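PDB 5UID: aminotransferase TlmJ from Streptoalloteichus hindustanus, which probably transfers an amino group onto a keto or aldehyde substrate with the cofactor pyridoxal 5'-phosphate, as other members of the DegT/DnrJ/EryC1 aminotransferase family do. Local coordinates for residues A[154-159]-A[176-181]; A[54-59]-A[197-202]; A[281-286]-A[375-380]; A[305-310]-A[354-359]; A[101-106]-A[340-345]. One frame throughout, in Å; residues are numbered along the deposited sequence.

Interaction 1 (A[154-159]-A[176-181]); sequences PLVEDS and GDVGVW
Asp177 keeps CG beside its own backbone N (chi1 -64°), and this swings OD2 onto the N-H of Leu155 at 2.9 Å, through the lone pair facing away from OD1. Glu157 starts out in a similar way but then runs extended, so that OE1 meets Gly176 N, also at 2.9 Å, on the anti side of the carboxylate and somewhat out of its plane. The other oxygen of Glu157 takes bonds from Gly173 N and His133 NE2. From this end the two strands run on parallel. Leu155 O receives two donors, Asp177 N and Val178 N. Glu157 N gives to Val178 O at 2.7 Å, and Glu157 O accepts from Val180 N. Ser159 N closes the ladder on Val180 O. Val156 and Val178 stand next to each other on one face of the sheet, CG2 of Val156 being 4.2 Å from CB of Val178. At the far end CB of Ser159 sits over the indole of Trp181, 3.7 Å from the centroid of the five-membered ring. The benzo edge of that indole reaches back over Gly179, where a CB would strike CH2. With an alanine in place of Trp181, Ser159 CB would probably lose its aromatic platform, and Phe44 its edge-to-face partner. The pair belongs to the core of the large mixed sheet. Asp158 OD2 lies close to the pyridine nitrogen of the cofactor carried on Lys187, as in other aminotransferases of this fold. The buried Glu157 carboxylate is gripped by backbone N-H groups and a histidine, which probably makes its charge tolerable.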
# COMPACT_ATOMS: atom_id res chain seq x y z
N PRO A 154 21.36 -10.32 -11.60
CA PRO A 154 20.94 -9.07 -10.96
C PRO A 154 20.92 -9.19 -9.45
O PRO A 154 20.50 -10.21 -8.89
CB PRO A 154 19.54 -8.83 -11.53
CG PRO A 154 19.49 -9.63 -12.79
CD PRO A 154 20.34 -10.83 -12.53
N LEU A 155 21.38 -8.14 -8.77
CA LEU A 155 21.44 -8.10 -7.32
C LEU A 155 20.43 -7.09 -6.81
O LEU A 155 20.46 -5.92 -7.20
CB LEU A 155 22.84 -7.74 -6.84
CG LEU A 155 22.97 -7.54 -5.33
CD1 LEU A 155 22.65 -8.83 -4.59
CD2 LEU A 155 24.37 -7.05 -4.97
N VAL A 156 19.54 -7.53 -5.92
CA VAL A 156 18.54 -6.68 -5.29
C VAL A 156 18.93 -6.51 -3.83
O VAL A 156 19.17 -7.50 -3.12
CB VAL A 156 17.13 -7.27 -5.42
CG1 VAL A 156 16.11 -6.36 -4.74
CG2 VAL A 156 16.77 -7.48 -6.88
N GLU A 157 18.99 -5.26 -3.37
CA GLU A 157 19.37 -4.94 -2.00
C GLU A 157 18.12 -4.55 -1.22
O GLU A 157 17.54 -3.48 -1.45
CB GLU A 157 20.39 -3.81 -1.97
CG GLU A 157 21.82 -4.24 -2.27
CD GLU A 157 22.77 -3.07 -2.20
OE1 GLU A 157 23.11 -2.52 -3.27
OE2 GLU A 157 23.16 -2.69 -1.08
N ASP A 158 17.71 -5.41 -0.29
CA ASP A 158 16.71 -5.03 0.70
C ASP A 158 17.43 -4.19 1.74
O ASP A 158 18.03 -4.70 2.69
CB ASP A 158 16.04 -6.26 1.31
CG ASP A 158 14.91 -5.91 2.26
OD1 ASP A 158 14.75 -4.71 2.60
OD2 ASP A 158 14.17 -6.83 2.68
N SER A 159 17.39 -2.87 1.56
CA SER A 159 18.10 -1.93 2.40
C SER A 159 17.25 -1.39 3.55
O SER A 159 17.55 -0.31 4.07
CB SER A 159 18.62 -0.76 1.55
OG SER A 159 19.27 -1.25 0.39
N GLY A 176 24.13 -2.78 -5.92
CA GLY A 176 23.53 -3.77 -6.80
C GLY A 176 22.77 -3.11 -7.93
O GLY A 176 22.98 -1.95 -8.27
N ASP A 177 21.85 -3.88 -8.51
CA ASP A 177 21.02 -3.38 -9.60
C ASP A 177 19.77 -2.67 -9.10
O ASP A 177 19.34 -1.68 -9.71
CB ASP A 177 20.65 -4.53 -10.53
CG ASP A 177 21.86 -5.14 -11.21
OD1 ASP A 177 22.37 -4.54 -12.18
OD2 ASP A 177 22.31 -6.21 -10.77
N VAL A 178 19.17 -3.16 -8.01
CA VAL A 178 17.97 -2.57 -7.44
C VAL A 178 18.15 -2.44 -5.94
O VAL A 178 18.69 -3.34 -5.29
CB VAL A 178 16.71 -3.40 -7.77
CG1 VAL A 178 15.46 -2.72 -7.22
CG2 VAL A 178 16.58 -3.63 -9.28
N GLY A 179 17.70 -1.33 -5.39
CA GLY A 179 17.64 -1.14 -3.94
C GLY A 179 16.22 -0.82 -3.51
O GLY A 179 15.49 -0.12 -4.22
N VAL A 180 15.83 -1.35 -2.35
CA VAL A 180 14.51 -1.13 -1.78
C VAL A 180 14.67 -0.71 -0.33
O VAL A 180 15.48 -1.28 0.41
CB VAL A 180 13.61 -2.38 -1.89
CG1 VAL A 180 12.15 -2.00 -1.78
CG2 VAL A 180 13.88 -3.15 -3.18
N TRP A 181 13.89 0.29 0.08
CA TRP A 181 13.90 0.79 1.45
C TRP A 181 12.50 0.72 2.05
O TRP A 181 11.50 0.72 1.33
CB TRP A 181 14.40 2.24 1.51
CG TRP A 181 15.87 2.39 1.24
CD1 TRP A 181 16.86 2.57 2.15
CD2 TRP A 181 16.50 2.37 -0.05
NE1 TRP A 181 18.07 2.66 1.52
CE2 TRP A 181 17.88 2.55 0.17
CE3 TRP A 181 16.04 2.23 -1.36
CZ2 TRP A 181 18.80 2.58 -0.87
CZ3 TRP A 181 16.95 2.26 -2.39
CH2 TRP A 181 18.32 2.43 -2.14

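Interaction 2 (A[54-59]-A[197-202]); sequences QVVSVS and LCFRDP
Gln54 lies alongside the carbonyl of Phe199 for its whole length. CB is 3.2 Å from Phe199 O, and CG and CD pass the same oxygen a little farther off. The chain sets out with CG beside the backbone N (chi1 -57°) and then stays extended, which carries the amide back to the carbonyl. NE2 ends there and donates to Phe199 O at 2.9 Å. The bond is bent, with 139° at the hydrogen, and the oxygen lies out of the amide plane. OE1 accepts from Gly51 N, so both ends of the amide are used. A leucine in place of Gln54 would probably leave Phe199 O without this donor and Gly51 N without its acceptor. The backbones form an antiparallel pair. Gln54 O takes the N-H of Phe199 and also lies near the plane of its ring, at the edge. Val56 and Leu197 are a hydrogen-bonded pair: Val56 N gives to Leu197 O at 2.9 Å, and Leu197 N to Val56 O at 2.8 Å. Val55 and Cys198 are the non-hydrogen-bonded pair next to it, their CA atoms 4.5 Å apart. On the face of Val56 the packing is apolar. CD1 of Leu197 meets CG1 of Val58 at 3.8 Å, the two side chains crossing at about a right angle. Helix 202-212 covers the Phe199 ring. Strand 55-58, outermost of the sheet within this chain, is thus held by backbone bonds and apolar packing, while just ahead of its start the Gln54 amide adds a side-chain bond to the neighbouring strand.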
# COMPACT_ATOMS: atom_id res chain seq x y z
N GLN A 54 16.57 7.83 -11.07
CA GLN A 54 16.73 6.42 -10.71
C GLN A 54 15.82 5.98 -9.58
O GLN A 54 15.73 4.77 -9.32
CB GLN A 54 18.18 6.15 -10.32
CG GLN A 54 19.21 6.50 -11.37
CD GLN A 54 20.62 6.22 -10.90
OE1 GLN A 54 21.32 7.12 -10.43
NE2 GLN A 54 21.05 4.97 -11.03
N VAL A 55 15.15 6.91 -8.91
CA VAL A 55 14.48 6.64 -7.65
C VAL A 55 12.97 6.74 -7.86
O VAL A 55 12.49 7.65 -8.54
CB VAL A 55 14.97 7.61 -6.57
CG1 VAL A 55 14.48 7.19 -5.22
CG2 VAL A 55 16.48 7.66 -6.57
N VAL A 56 12.23 5.78 -7.30
CA VAL A 56 10.79 5.69 -7.47
C VAL A 56 10.15 5.42 -6.11
O VAL A 56 10.46 4.41 -5.46
CB VAL A 56 10.38 4.59 -8.47
CG1 VAL A 56 8.87 4.56 -8.62
CG2 VAL A 56 11.07 4.81 -9.82
N SER A 57 9.26 6.31 -5.68
CA SER A 57 8.53 6.12 -4.44
C SER A 57 7.45 5.05 -4.61
O SER A 57 6.79 4.99 -5.65
CB SER A 57 7.89 7.44 -4.00
OG SER A 57 7.12 7.28 -2.82
N VAL A 58 7.29 4.21 -3.59
CA VAL A 58 6.29 3.15 -3.59
C VAL A 58 5.61 3.10 -2.23
O VAL A 58 5.98 3.81 -1.30
CB VAL A 58 6.88 1.76 -3.94
CG1 VAL A 58 7.28 1.71 -5.41
CG2 VAL A 58 8.07 1.45 -3.05
N SER A 59 4.59 2.24 -2.13
CA SER A 59 3.74 2.22 -0.94
C SER A 59 4.48 1.64 0.26
O SER A 59 4.25 2.07 1.40
CB SER A 59 2.47 1.43 -1.22
OG SER A 59 2.78 0.10 -1.63
N LEU A 197 12.30 2.77 -4.20
CA LEU A 197 13.06 1.94 -5.12
C LEU A 197 14.19 2.77 -5.73
O LEU A 197 14.02 3.96 -6.00
CB LEU A 197 12.17 1.38 -6.22
CG LEU A 197 11.26 0.22 -5.84
CD1 LEU A 197 10.25 -0.02 -6.95
CD2 LEU A 197 12.08 -1.03 -5.58
N CYS A 198 15.34 2.13 -5.94
CA CYS A 198 16.45 2.74 -6.65
C CYS A 198 16.97 1.76 -7.68
O CYS A 198 17.31 0.62 -7.35
CB CYS A 198 17.58 3.16 -5.70
SG CYS A 198 18.97 3.98 -6.52
N PHE A 199 17.02 2.19 -8.94
CA PHE A 199 17.44 1.35 -10.05
C PHE A 199 18.74 1.88 -10.63
O PHE A 199 18.90 3.09 -10.83
CB PHE A 199 16.37 1.30 -11.14
CG PHE A 199 15.08 0.67 -10.69
CD1 PHE A 199 14.09 1.44 -10.11
CD2 PHE A 199 14.87 -0.69 -10.85
CE1 PHE A 199 12.91 0.86 -9.69
CE2 PHE A 199 13.69 -1.27 -10.44
CZ PHE A 199 12.70 -0.50 -9.86
N ARG A 200 19.67 0.97 -10.91
CA ARG A 200 20.87 1.35 -11.64
C ARG A 200 20.52 1.74 -13.07
O ARG A 200 21.13 2.66 -13.64
CB ARG A 200 21.88 0.21 -11.62
CG ARG A 200 23.33 0.65 -11.59
CD ARG A 200 24.06 -0.02 -10.44
NE ARG A 200 25.20 -0.81 -10.88
CZ ARG A 200 26.43 -0.70 -10.38
NH1 ARG A 200 26.67 0.17 -9.41
NH2 ARG A 200 27.41 -1.46 -10.84
N ASP A 201 19.54 1.06 -13.66
CA ASP A 201 19.10 1.35 -15.02
C ASP A 201 17.96 2.36 -14.98
O ASP A 201 16.90 2.05 -14.42
CB ASP A 201 18.65 0.07 -15.71
CG ASP A 201 18.19 0.31 -17.14
OD1 ASP A 201 18.47 1.38 -17.70
OD2 ASP A 201 17.54 -0.60 -17.70
N PRO A 202 18.12 3.55 -15.55
CA PRO A 202 17.01 4.52 -15.54
C PRO A 202 15.80 4.05 -16.33
O PRO A 202 14.66 4.38 -15.96
CB PRO A 202 17.63 5.78 -16.16
CG PRO A 202 18.77 5.27 -16.97
CD PRO A 202 19.31 4.10 -16.22

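Interaction 3 (A[281-286]-A[375-380]); sequences STVDGL and EVRAGL
Val376 turns CG1 toward CD2 of Leu286, 3.7 Å away, the two side chains meeting at about a right angle. Both residues are buried, and Leu280 of helix 249-280 packs on both. One residue on, Arg377 sends its side chain along the outside of the helix. A bend at chi3 (62°) lays the guanidinium across CG2 of Val283. The methyl stands over one face of the group, 3.3 Å from NH2. That same NH2 donates to the carbonyl of Gly279, which holds the guanidinium at the end of helix 249-280. The helix then makes most of a turn before it touches the loop again. Leu380 has CG anti to the backbone N (chi1 -154°), and this sets CD2 against the turn. The methyl is 3.3 Å from Asp284 O and also touches Leu286 CB and Val283 CG1. It also lies 3.5 Å from the carbonyl carbon of Gly285. The turn is type II, from Val283 to Leu286. Gly285 is its third residue and has a positive phi of 86°, at which a side chain would jam against the carbonyl oxygen of Asp284. The bond that closes the turn, Leu286 N to Val283 O, is weak. No hydrogen bond joins loop to helix. The contact is a hydrophobic one, with Leu380 CD2 at its centre, and its polar margin at Arg377 is anchored on the backbone of the preceding helix instead of on the loop.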
# COMPACT_ATOMS: atom_id res chain seq x y z
N SER A 281 30.65 -5.65 27.29
CA SER A 281 31.77 -6.29 26.59
C SER A 281 32.41 -7.38 27.44
O SER A 281 32.58 -8.52 26.99
CB SER A 281 32.80 -5.25 26.19
OG SER A 281 32.30 -4.41 25.16
N THR A 282 32.78 -7.05 28.68
CA THR A 282 33.47 -7.99 29.55
C THR A 282 32.52 -8.94 30.28
O THR A 282 32.88 -9.46 31.34
CB THR A 282 34.33 -7.24 30.57
N VAL A 283 31.33 -9.17 29.75
CA VAL A 283 30.34 -10.04 30.38
C VAL A 283 30.50 -11.44 29.80
O VAL A 283 30.26 -11.66 28.61
CB VAL A 283 28.92 -9.51 30.18
CG1 VAL A 283 27.90 -10.52 30.68
CG2 VAL A 283 28.75 -8.18 30.90
N ASP A 284 30.89 -12.39 30.65
CA ASP A 284 31.05 -13.77 30.21
C ASP A 284 29.70 -14.38 29.87
O ASP A 284 28.70 -14.14 30.55
CB ASP A 284 31.75 -14.59 31.28
CG ASP A 284 31.92 -16.05 30.88
OD1 ASP A 284 32.78 -16.33 30.03
OD2 ASP A 284 31.17 -16.90 31.41
N GLY A 285 29.67 -15.19 28.81
CA GLY A 285 28.44 -15.78 28.33
C GLY A 285 27.66 -14.91 27.36
O GLY A 285 26.56 -15.31 26.95
N LEU A 286 28.19 -13.75 26.99
CA LEU A 286 27.51 -12.83 26.09
C LEU A 286 28.51 -12.32 25.06
O LEU A 286 29.68 -12.09 25.38
CB LEU A 286 26.90 -11.65 26.85
CG LEU A 286 25.91 -10.78 26.08
CD1 LEU A 286 24.68 -11.58 25.74
CD2 LEU A 286 25.55 -9.54 26.88
N GLU A 375 19.58 -5.02 33.40
CA GLU A 375 18.80 -6.25 33.35
C GLU A 375 19.52 -7.35 32.58
O GLU A 375 19.41 -8.53 32.93
CB GLU A 375 17.43 -5.98 32.72
CG GLU A 375 16.51 -5.14 33.59
CD GLU A 375 16.14 -5.83 34.88
OE1 GLU A 375 16.19 -7.08 34.92
OE2 GLU A 375 15.81 -5.13 35.86
N VAL A 376 20.27 -6.98 31.53
CA VAL A 376 21.03 -7.98 30.78
C VAL A 376 22.12 -8.59 31.65
O VAL A 376 22.29 -9.81 31.70
CB VAL A 376 21.60 -7.37 29.48
CG1 VAL A 376 22.63 -8.30 28.87
CG2 VAL A 376 20.48 -7.11 28.49
N ARG A 377 22.88 -7.74 32.35
CA ARG A 377 23.94 -8.24 33.22
C ARG A 377 23.38 -9.08 34.36
O ARG A 377 23.93 -10.14 34.69
CB ARG A 377 24.76 -7.08 33.77
CG ARG A 377 25.55 -6.30 32.72
CD ARG A 377 26.40 -5.21 33.35
NE ARG A 377 27.39 -5.77 34.26
CZ ARG A 377 28.68 -5.92 33.97
NH1 ARG A 377 29.51 -6.44 34.86
NH2 ARG A 377 29.14 -5.54 32.78
N ALA A 378 22.27 -8.64 34.96
CA ALA A 378 21.67 -9.41 36.05
C ALA A 378 21.05 -10.70 35.53
O ALA A 378 21.16 -11.75 36.19
CB ALA A 378 20.62 -8.56 36.77
N GLY A 379 20.41 -10.65 34.37
CA GLY A 379 19.80 -11.85 33.82
C GLY A 379 20.81 -12.93 33.50
O GLY A 379 20.60 -14.11 33.81
N LEU A 380 21.92 -12.55 32.87
CA LEU A 380 22.94 -13.54 32.54
C LEU A 380 23.63 -14.08 33.79
O LEU A 380 24.03 -15.24 33.82
CB LEU A 380 23.96 -12.94 31.58
CG LEU A 380 24.67 -13.96 30.69
CD1 LEU A 380 23.64 -14.74 29.88
CD2 LEU A 380 25.66 -13.28 29.78

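Interaction 4 (A[305-310]-A[354-359]); sequences VRMDAS and ETLCLP. With SO4 (sulfate ion), chain F.
The CG of Arg306 runs beside Thr355 OG1, itself hydrogen-bonded to Ala351 O, while the guanidinium of Arg306 leads away to a sulfate ion. It meets the sulfate edge-on, with the sulfur in the plane of the group. NH1 donates to sulfate O3 at 2.9 Å and NH2 to O4 at 3.1 Å; a weak bond from NH2 to O3 completes the fork. NH2 also gives to Cys288 O. The sulfate probably comes from the crystallisation liquor. The other flat group is the carboxylate of Glu354. OE1 makes a salt bridge to Arg350, and OE2 takes a hydrogen from a water at 2.8 Å. That water also donates to Asp308 OD1 and accepts from Ala309 N, so it links two carboxylates and the start of a helix. CB of Glu354 lies against Met307 O. Asp308 caps that helix: Ser310 N approaches OD2 from above the carboxylate plane. The backbones pair antiparallel. Val305 and Leu356 exchange both bonds, and Met307 N gives to Glu354 O at 2.9 Å. On the face of Val305 and Leu356, CG1 of Val305 touches CD1 of Leu358 at 3.9 Å, at about a right angle. Met307 is a selenomethionine. Its chi1 of 64° sets CG between the backbone N and the carbonyl carbon, and a bend at chi3 brings CE to Leu356 CB at 3.8 Å. This two-stranded sheet of 303-306 and 355-358 packs on two helices: Leu356 rests on Met315 and Ala316 of helix 309-321, and Leu358 on Val376 of helix 366-383.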
# COMPACT_ATOMS: atom_id res chain seq x y z
N VAL A 305 22.79 -9.41 20.54
CA VAL A 305 23.75 -10.08 21.41
C VAL A 305 23.56 -11.58 21.26
O VAL A 305 22.46 -12.07 20.97
CB VAL A 305 23.59 -9.65 22.88
CG1 VAL A 305 24.01 -8.20 23.06
CG2 VAL A 305 22.15 -9.86 23.34
N ARG A 306 24.65 -12.32 21.44
CA ARG A 306 24.65 -13.77 21.27
C ARG A 306 24.95 -14.45 22.60
O ARG A 306 25.80 -13.99 23.37
CB ARG A 306 25.68 -14.19 20.22
CG ARG A 306 25.30 -13.83 18.79
CD ARG A 306 26.51 -13.90 17.88
NE ARG A 306 27.38 -12.75 18.07
CZ ARG A 306 28.70 -12.77 17.91
NH1 ARG A 306 29.31 -13.89 17.57
NH2 ARG A 306 29.41 -11.66 18.10
N MSE A 307 24.25 -15.55 22.85
CA MSE A 307 24.44 -16.31 24.08
C MSE A 307 24.11 -17.78 23.83
O MSE A 307 23.70 -18.15 22.73
CB MSE A 307 23.57 -15.74 25.20
CG MSE A 307 22.08 -15.83 24.94
SE MSE A 307 21.05 -14.55 26.00
CE MSE A 307 21.26 -12.98 24.88
N ASP A 308 24.30 -18.63 24.84
CA ASP A 308 24.01 -20.05 24.68
C ASP A 308 22.51 -20.25 24.46
O ASP A 308 21.68 -19.59 25.07
CB ASP A 308 24.47 -20.83 25.91
CG ASP A 308 24.40 -22.33 25.70
OD1 ASP A 308 25.24 -22.87 24.96
OD2 ASP A 308 23.49 -22.97 26.27
N ALA A 309 22.19 -21.19 23.56
CA ALA A 309 20.79 -21.39 23.17
C ALA A 309 19.93 -21.82 24.35
O ALA A 309 18.72 -21.56 24.36
CB ALA A 309 20.71 -22.42 22.04
N SER A 310 20.52 -22.48 25.35
CA SER A 310 19.74 -22.93 26.50
C SER A 310 19.28 -21.78 27.39
O SER A 310 18.42 -22.00 28.25
CB SER A 310 20.56 -23.93 27.32
OG SER A 310 21.75 -23.34 27.81
N GLU A 354 20.62 -18.57 19.12
CA GLU A 354 21.57 -17.93 20.02
C GLU A 354 21.49 -16.41 20.04
O GLU A 354 22.14 -15.80 20.89
CB GLU A 354 23.00 -18.34 19.65
CG GLU A 354 23.27 -19.83 19.80
CD GLU A 354 24.71 -20.20 19.46
OE1 GLU A 354 25.44 -19.33 18.96
OE2 GLU A 354 25.09 -21.37 19.69
N THR A 355 20.73 -15.80 19.15
CA THR A 355 20.73 -14.35 19.00
C THR A 355 19.49 -13.74 19.65
O THR A 355 18.40 -14.30 19.58
CB THR A 355 20.78 -13.96 17.52
OG1 THR A 355 21.78 -14.74 16.85
CG2 THR A 355 21.12 -12.48 17.37
N LEU A 356 19.69 -12.60 20.30
CA LEU A 356 18.60 -11.82 20.88
C LEU A 356 18.86 -10.35 20.58
O LEU A 356 19.99 -9.87 20.76
CB LEU A 356 18.50 -12.05 22.39
CG LEU A 356 17.24 -11.48 23.07
CD1 LEU A 356 16.01 -12.23 22.60
CD2 LEU A 356 17.36 -11.53 24.58
N CYS A 357 17.83 -9.65 20.12
CA CYS A 357 17.94 -8.24 19.76
C CYS A 357 17.44 -7.37 20.90
O CYS A 357 16.31 -7.55 21.37
CB CYS A 357 17.15 -7.96 18.48
SG CYS A 357 17.68 -8.95 17.06
N LEU A 358 18.27 -6.43 21.34
CA LEU A 358 17.97 -5.53 22.44
C LEU A 358 17.39 -4.22 21.93
O LEU A 358 17.62 -3.84 20.77
CB LEU A 358 19.24 -5.25 23.25
CG LEU A 358 20.02 -6.46 23.77
CD1 LEU A 358 21.18 -5.99 24.63
CD2 LEU A 358 19.12 -7.41 24.55
N PRO A 359 16.63 -3.51 22.76
CA PRO A 359 16.07 -2.22 22.33
C PRO A 359 17.13 -1.27 21.79
O PRO A 359 18.16 -1.04 22.43
CB PRO A 359 15.43 -1.68 23.62
CG PRO A 359 15.09 -2.90 24.40
CD PRO A 359 16.19 -3.88 24.11
S SO4 F . 32.86 -12.79 17.35
O1 SO4 F . 34.27 -12.88 17.73
O2 SO4 F . 32.69 -13.31 16.00
O3 SO4 F . 32.06 -13.59 18.28
O4 SO4 F . 32.43 -11.40 17.40
O HOH W 1 24.45 -22.56 22.11

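Interaction 5 (A[101-106]-A[340-345]); sequences PVFCDV and GHEGSL
Leu345 gives up more surface than any other residue here, and it reaches the end of strand 100-104 with both methyls. CG stays beside the backbone N (chi1 -63°), and this carries CD1 to 3.6 Å from Cys104 O and 4.0 Å from Phe103 CB. CD2 comes against the backbone N of Asp105. The side chains of Leu345 and Asp105 run alongside each other, heading opposite ways, with CB of Leu345 3.6 Å from OD1. Glu342 is the second main partner, although it is poorly ordered. Bent at chi2, it brings its carboxylate to the edge of the Phe103 ring, where CD lies 3.4 Å from CD2. The ring and carboxylate planes stand 67° apart. Phe103 is the third. Its ring lies between the loop and the sheet, resting on Leu82 of strand 79-83, Ala91 of helix 88-95 and Leu333. No hydrogen bond crosses between the two segments. Just beyond them, however, Asp105 accepts from Gly347 N and Ala348 N, at the start of helix 346-354. Loop 340-345 and the helix after it therefore sit against strand 100-104, the outermost strand of the large sheet in this chain.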
# COMPACT_ATOMS: atom_id res chain seq x y z
N PRO A 101 12.46 -19.77 -4.15
CA PRO A 101 13.46 -19.11 -3.30
C PRO A 101 14.49 -20.13 -2.83
O PRO A 101 14.15 -21.13 -2.21
CB PRO A 101 12.63 -18.56 -2.13
CG PRO A 101 11.19 -18.67 -2.56
CD PRO A 101 11.14 -19.82 -3.51
N VAL A 102 15.76 -19.85 -3.13
CA VAL A 102 16.87 -20.74 -2.77
C VAL A 102 17.65 -20.07 -1.65
O VAL A 102 18.38 -19.10 -1.88
CB VAL A 102 17.76 -21.04 -3.98
CG1 VAL A 102 18.93 -21.92 -3.56
CG2 VAL A 102 16.95 -21.72 -5.08
N PHE A 103 17.51 -20.59 -0.44
CA PHE A 103 18.09 -19.95 0.73
C PHE A 103 19.56 -20.32 0.90
O PHE A 103 19.95 -21.48 0.72
CB PHE A 103 17.30 -20.33 1.99
CG PHE A 103 15.87 -19.87 1.97
CD1 PHE A 103 15.56 -18.53 2.02
CD2 PHE A 103 14.84 -20.80 1.89
CE1 PHE A 103 14.24 -18.11 2.00
CE2 PHE A 103 13.52 -20.39 1.86
CZ PHE A 103 13.22 -19.04 1.92
N CYS A 104 20.37 -19.32 1.24
CA CYS A 104 21.78 -19.53 1.53
C CYS A 104 22.05 -19.24 3.00
O CYS A 104 21.25 -18.61 3.70
CB CYS A 104 22.67 -18.65 0.64
SG CYS A 104 22.67 -16.89 1.06
N ASP A 105 23.20 -19.72 3.47
CA ASP A 105 23.57 -19.62 4.87
C ASP A 105 24.08 -18.21 5.19
O ASP A 105 24.22 -17.35 4.31
CB ASP A 105 24.61 -20.67 5.22
CG ASP A 105 24.45 -21.20 6.63
OD1 ASP A 105 23.74 -20.55 7.43
OD2 ASP A 105 25.03 -22.26 6.94
N VAL A 106 24.36 -17.97 6.47
CA VAL A 106 24.86 -16.68 6.94
C VAL A 106 25.98 -16.91 7.95
O VAL A 106 26.10 -17.98 8.54
CB VAL A 106 23.75 -15.81 7.60
CG1 VAL A 106 22.64 -15.51 6.61
CG2 VAL A 106 23.21 -16.49 8.85
N GLY A 340 8.97 -24.94 0.14
CA GLY A 340 9.49 -26.18 -0.41
C GLY A 340 10.59 -26.78 0.44
O GLY A 340 10.98 -26.27 1.49
N HIS A 341 11.11 -27.91 -0.05
CA HIS A 341 12.13 -28.65 0.68
C HIS A 341 13.46 -27.91 0.64
O HIS A 341 14.00 -27.66 -0.44
CB HIS A 341 12.28 -30.05 0.09
N GLU A 342 13.96 -27.54 1.81
CA GLU A 342 15.27 -26.93 1.94
C GLU A 342 16.20 -27.87 2.70
O GLU A 342 15.76 -28.82 3.35
CB GLU A 342 15.19 -25.57 2.66
CG GLU A 342 14.18 -24.60 2.07
CD GLU A 342 14.62 -24.01 0.74
OE1 GLU A 342 15.84 -24.05 0.45
OE2 GLU A 342 13.76 -23.51 -0.00
N GLY A 343 17.49 -27.60 2.61
CA GLY A 343 18.50 -28.38 3.29
C GLY A 343 18.86 -27.80 4.64
O GLY A 343 18.09 -27.06 5.26
N SER A 344 20.06 -28.14 5.10
CA SER A 344 20.59 -27.61 6.35
C SER A 344 21.42 -26.37 6.08
O SER A 344 22.19 -26.32 5.12
CB SER A 344 21.43 -28.67 7.07
OG SER A 344 21.95 -28.16 8.29
N LEU A 345 21.25 -25.37 6.94
CA LEU A 345 22.07 -24.15 6.92
C LEU A 345 22.52 -23.91 8.35
O LEU A 345 21.83 -23.23 9.13
CB LEU A 345 21.29 -22.96 6.36
CG LEU A 345 20.83 -23.05 4.91
CD1 LEU A 345 19.92 -21.88 4.55
CD2 LEU A 345 22.02 -23.11 3.96

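In the fold
From the N terminus, strand 55-58 opens interaction 2 and strand 100-104 opens interaction 5. Interaction 1 opens and closes next, within both of those spans. Interaction 2 then closes at 197-202, beside interaction 1, as strands 178-182 and 195-199 are neighbours in the large sheet. After helix 249-280, interaction 3 opens at 281-286 and interaction 4 at 305-310. Interaction 5 closes only at 340-345, so it crosses interactions 2, 3 and 4. Interaction 4 closes at 354-359, inside the span of interaction 3, which ends at 375-380. Interactions 3 and 4 touch through Leu286. Interaction 5 thus joins the large sheet to the C-terminal part.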